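Local coordinates for protein aminoglycoside N(3)-acetyltransferase (Streptomyces griseus, PDB 7LAP) that probably transfers an acetyl group from acetyl-CoA to the 3-amino group of aminoglycoside antibiotics, giving resistance to them, at residues F44-S49 against L178-P183; D185-L190 against V247-M252. All blocks are in the same frame, centred on the assembly; numbering follows the deposited sequence.

Contact 1: residues F44-S49 against L178-P183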
# COMPACT_ATOMS: atom_id res chain seq x y z
N PHE B 44 5.14 13.50 -10.75
CA PHE B 44 3.79 13.87 -10.39
C PHE B 44 3.48 13.48 -8.94
O PHE B 44 3.96 12.45 -8.44
CB PHE B 44 2.77 13.29 -11.39
CG PHE B 44 2.59 11.79 -11.34
CD1 PHE B 44 3.53 10.94 -11.89
CD2 PHE B 44 1.45 11.26 -10.77
CE1 PHE B 44 3.33 9.55 -11.84
CE2 PHE B 44 1.24 9.89 -10.72
CZ PHE B 44 2.19 9.03 -11.24
N HIS B 45 2.76 14.38 -8.28
CA HIS B 45 2.26 14.27 -6.91
C HIS B 45 0.74 14.26 -6.97
O HIS B 45 0.14 15.10 -7.64
CB HIS B 45 2.74 15.47 -6.09
CG HIS B 45 4.23 15.58 -6.03
ND1 HIS B 45 4.98 16.27 -6.97
CD2 HIS B 45 5.12 15.02 -5.17
CE1 HIS B 45 6.27 16.16 -6.67
NE2 HIS B 45 6.38 15.40 -5.59
N THR B 46 0.12 13.32 -6.25
CA THR B 46 -1.28 13.00 -6.47
C THR B 46 -2.04 13.00 -5.15
O THR B 46 -1.59 12.40 -4.16
CB THR B 46 -1.46 11.64 -7.14
OG1 THR B 46 -0.59 11.56 -8.27
CG2 THR B 46 -2.95 11.46 -7.60
N ARG B 47 -3.22 13.61 -5.14
CA ARG B 47 -4.19 13.39 -4.08
C ARG B 47 -5.38 12.73 -4.77
O ARG B 47 -6.23 13.39 -5.37
CB ARG B 47 -4.53 14.70 -3.37
CG ARG B 47 -5.50 14.56 -2.23
CD ARG B 47 -5.38 15.74 -1.25
NE ARG B 47 -4.13 15.64 -0.51
CZ ARG B 47 -3.68 16.57 0.32
NH1 ARG B 47 -4.38 17.68 0.50
NH2 ARG B 47 -2.53 16.40 0.95
N LEU B 48 -5.40 11.40 -4.72
CA LEU B 48 -6.27 10.63 -5.59
C LEU B 48 -7.75 10.96 -5.37
O LEU B 48 -8.50 11.10 -6.33
CB LEU B 48 -6.02 9.13 -5.39
CG LEU B 48 -6.91 8.13 -6.14
CD1 LEU B 48 -6.77 8.28 -7.68
CD2 LEU B 48 -6.52 6.69 -5.71
N SER B 49 -8.19 11.09 -4.12
CA SER B 49 -9.61 11.37 -3.89
C SER B 49 -10.04 12.74 -4.41
O SER B 49 -11.23 12.96 -4.65
CB SER B 49 -9.93 11.28 -2.39
OG SER B 49 -9.68 9.97 -1.95
N LEU B 178 3.96 17.79 -12.19
CA LEU B 178 2.50 17.83 -12.16
C LEU B 178 2.02 17.67 -10.72
O LEU B 178 2.34 16.67 -10.06
CB LEU B 178 1.95 16.74 -13.07
CG LEU B 178 0.43 16.53 -12.97
CD1 LEU B 178 -0.30 17.72 -13.57
CD2 LEU B 178 0.06 15.23 -13.68
N LEU B 179 1.28 18.66 -10.21
CA LEU B 179 0.51 18.49 -8.98
C LEU B 179 -0.90 18.11 -9.38
O LEU B 179 -1.62 18.91 -9.97
CB LEU B 179 0.50 19.77 -8.14
CG LEU B 179 1.90 20.33 -7.90
CD1 LEU B 179 1.76 21.64 -7.05
CD2 LEU B 179 2.85 19.30 -7.26
N LEU B 180 -1.30 16.89 -9.04
CA LEU B 180 -2.57 16.32 -9.47
C LEU B 180 -3.49 16.24 -8.24
O LEU B 180 -3.59 15.22 -7.55
CB LEU B 180 -2.28 14.97 -10.16
CG LEU B 180 -3.43 14.15 -10.76
CD1 LEU B 180 -4.31 14.97 -11.61
CD2 LEU B 180 -2.96 12.89 -11.51
N GLY B 181 -4.14 17.37 -7.95
CA GLY B 181 -4.86 17.54 -6.72
C GLY B 181 -4.00 17.71 -5.51
O GLY B 181 -4.52 17.99 -4.44
N ALA B 182 -2.69 17.48 -5.61
CA ALA B 182 -1.80 17.64 -4.48
C ALA B 182 -1.57 19.13 -4.20
O ALA B 182 -1.51 19.94 -5.14
CB ALA B 182 -0.44 16.97 -4.76
N PRO B 183 -1.40 19.51 -2.95
CA PRO B 183 -1.23 20.93 -2.64
C PRO B 183 0.17 21.43 -2.99
O PRO B 183 1.11 20.66 -3.24
CB PRO B 183 -1.50 21.02 -1.13
CG PRO B 183 -1.28 19.65 -0.63
CD PRO B 183 -1.65 18.70 -1.75

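Contact 2: residues D185-L190 against V247-M252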
# COMPACT_ATOMS: atom_id res chain seq x y z
N ASP B 185 2.54 22.63 -1.44
CA ASP B 185 3.72 22.32 -0.62
C ASP B 185 4.32 20.96 -0.91
O ASP B 185 5.39 20.66 -0.37
CB ASP B 185 3.38 22.42 0.87
CG ASP B 185 2.04 21.81 1.19
OD1 ASP B 185 1.99 20.58 1.42
OD2 ASP B 185 1.03 22.55 1.18
N THR B 186 3.68 20.12 -1.74
CA THR B 186 4.21 18.79 -2.00
C THR B 186 5.26 18.77 -3.10
O THR B 186 5.76 17.69 -3.44
CB THR B 186 3.07 17.81 -2.37
OG1 THR B 186 2.51 18.17 -3.64
CG2 THR B 186 1.97 17.87 -1.35
N MET B 187 5.64 19.92 -3.66
CA MET B 187 6.59 19.90 -4.76
C MET B 187 8.01 19.55 -4.30
O MET B 187 8.79 20.44 -3.91
CB MET B 187 6.59 21.24 -5.50
CG MET B 187 7.32 21.15 -6.83
SD MET B 187 7.68 22.74 -7.58
CE MET B 187 6.02 23.11 -8.17
N THR B 188 8.36 18.26 -4.39
CA THR B 188 9.66 17.72 -3.98
C THR B 188 10.81 18.42 -4.70
O THR B 188 11.90 18.59 -4.13
CB THR B 188 9.69 16.21 -4.30
OG1 THR B 188 8.96 15.51 -3.29
CG2 THR B 188 11.12 15.64 -4.39
N LEU B 189 10.60 18.78 -5.96
CA LEU B 189 11.66 19.40 -6.75
C LEU B 189 12.28 20.61 -6.06
O LEU B 189 13.44 20.94 -6.32
CB LEU B 189 11.09 19.78 -8.12
CG LEU B 189 12.06 20.51 -9.05
CD1 LEU B 189 13.26 19.62 -9.37
CD2 LEU B 189 11.34 20.99 -10.31
N LEU B 190 11.54 21.30 -5.18
CA LEU B 190 12.12 22.45 -4.49
C LEU B 190 13.15 22.05 -3.44
O LEU B 190 13.85 22.93 -2.92
CB LEU B 190 11.01 23.29 -3.85
CG LEU B 190 10.16 24.08 -4.86
CD1 LEU B 190 9.01 24.82 -4.18
CD2 LEU B 190 11.04 25.06 -5.64
N VAL B 247 4.51 28.92 -0.30
CA VAL B 247 4.72 30.32 -0.64
C VAL B 247 5.55 30.45 -1.92
O VAL B 247 5.21 31.24 -2.81
CB VAL B 247 5.38 31.06 0.55
CG1 VAL B 247 5.69 32.51 0.18
CG2 VAL B 247 4.49 30.96 1.76
N ILE B 248 6.61 29.66 -2.05
CA ILE B 248 7.45 29.71 -3.26
C ILE B 248 6.62 29.37 -4.50
O ILE B 248 6.68 30.08 -5.52
CB ILE B 248 8.66 28.77 -3.10
CG1 ILE B 248 9.50 29.14 -1.87
CG2 ILE B 248 9.54 28.80 -4.35
CD1 ILE B 248 10.75 28.29 -1.73
N VAL B 249 5.85 28.28 -4.45
CA VAL B 249 5.07 27.87 -5.61
C VAL B 249 3.99 28.89 -5.93
O VAL B 249 3.68 29.15 -7.11
CB VAL B 249 4.47 26.46 -5.40
CG1 VAL B 249 3.50 26.11 -6.54
CG2 VAL B 249 5.58 25.42 -5.32
N GLY B 250 3.39 29.49 -4.89
CA GLY B 250 2.43 30.54 -5.13
C GLY B 250 3.03 31.74 -5.85
O GLY B 250 2.43 32.29 -6.78
N SER B 251 4.24 32.15 -5.44
CA SER B 251 4.93 33.23 -6.14
C SER B 251 5.34 32.79 -7.54
O SER B 251 5.28 33.59 -8.49
CB SER B 251 6.18 33.66 -5.38
OG SER B 251 5.89 33.88 -4.02
N MET B 252 5.79 31.55 -7.67
CA MET B 252 6.09 30.98 -8.97
C MET B 252 4.90 31.15 -9.91
O MET B 252 5.03 31.68 -11.03
CB MET B 252 6.44 29.51 -8.79
CG MET B 252 6.99 28.82 -9.99
SD MET B 252 7.32 27.09 -9.58
CE MET B 252 8.53 27.19 -8.25

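Contact 1: residues F44-S49 against L178-P183
H45 and L179 stand side by side on one face of the sheet and point the same way, with L179 CD2 reaching 3.7 Å from H45 ND1 at a slant to the imidazole. CG of the histidine is anti to its own carbonyl carbon (chi1 -60°), which keeps the ring beside its backbone N and brings the carbonyl of L178 near the ring plane at its edge. On the same side, the methyl of A182 lies 3.8 Å from H45 CB and covers the peptide that follows.

The other face carries F44 beside L178 and T46 beside L180. F44 and L178 meet through their CB atoms, 3.9 Å apart, while the phenyl ring leads away toward L65 of helix 58-69 and L121 of helix 120-126. T46 turns its CG2 methyl to L180, 4.2 Å from CD2.

Strands 41-46 and 176-180 are parallel neighbours at the centre of a mixed sheet, and their short segments run only 12° apart. H45 bonds to both sides of L179: its N donates to L178 O at 2.9 Å, and its O accepts from L180 N at 2.7 Å. R47 N then donates to L180 O at 2.9 Å.

Beyond the strand ends, R47 bends at chi3 (-71°) and lays one face of its guanidinium across the ring of P183, with P183 CD 3.6 Å from R47 CZ and offset toward the rim of the group. G181, at positive phi, turns the chain between L180 and A182.

H45 ND1 is buried without a polar partner and faces L179 CD2, whereas NE2 has a weak hydrogen bond to T188 OG1, with T186 O also close by; the imidazole is therefore positioned largely by packing.

Contact 2: residues D185-L190 against V247-M252
L190 and V249 have the most surface buried here, and they meet through single methyls: L190 CD1 lies 3.7 Å from V249 CG2, the two side chains meeting at a slant. CG of L190 is anti to its carbonyl carbon (chi1 -72°) and the chain continues extended, which carries CD1 straight out to helix 244-254. CD1 also reaches I248 CG2 at 4.0 Å, as the leucine and isoleucine run alongside each other, pointing opposite ways. The other leucine branch, L190 CD2, is 4.2 Å from the terminal CE of M252.

M187 is the third main contributor. Its side chain leaves the backbone extended and then bends at chi3 (-76°), bringing CE within 3.7 Å of V249 CG2. One valine methyl thus receives both the leucine and the methionine. The same CE stands 4.4 Å from M252 SD, a looser contact between the two methionine ends.

The arrangement joins the turn that follows strand 176-180, and the start of helix 189-196, to helix 244-254, in a buried layer against the central mixed sheet of the antibiotic N-acetyltransferase fold. F271 of strand 266-272 touches M187, V249 and M252 alike, so the aromatic residue borders the cluster from the sheet. Helix 273-289 adds W283 beside I248 and A276 beside M252.

No hydrogen bond crosses between the segments. Within the first, L190 N bonds to M187 O at 3.1 Å, tying together the two residues that face the helix. On helix 244-254, V247 O accepts from both the N and the OG of S251, which arrive from opposite faces of the carbonyl plane. The hydroxyl, 3.0 Å from V247 O, sits above that plane, while S251 itself takes no part in the apolar contact made by I248, V249 and M252.

The two contacts follow one another along the chain, contact 1 closing at P183 just before contact 2 opens at D185, and their centres are 13 Å apart. Strand 176-180 leads from the first toward helix 189-196 in the second, while strand 266-272 touches side chains of both. They also meet directly: H45 NE2 lies 3.2 Å from T186 O, and L179 CD2 packs 3.8 Å from T186 OG1. Contact 1 pairs two central strands of the mixed sheet; contact 2 fastens helix 244-254 to the connection leaving one of them. Together they tie the sheet core to later helices within a single family region.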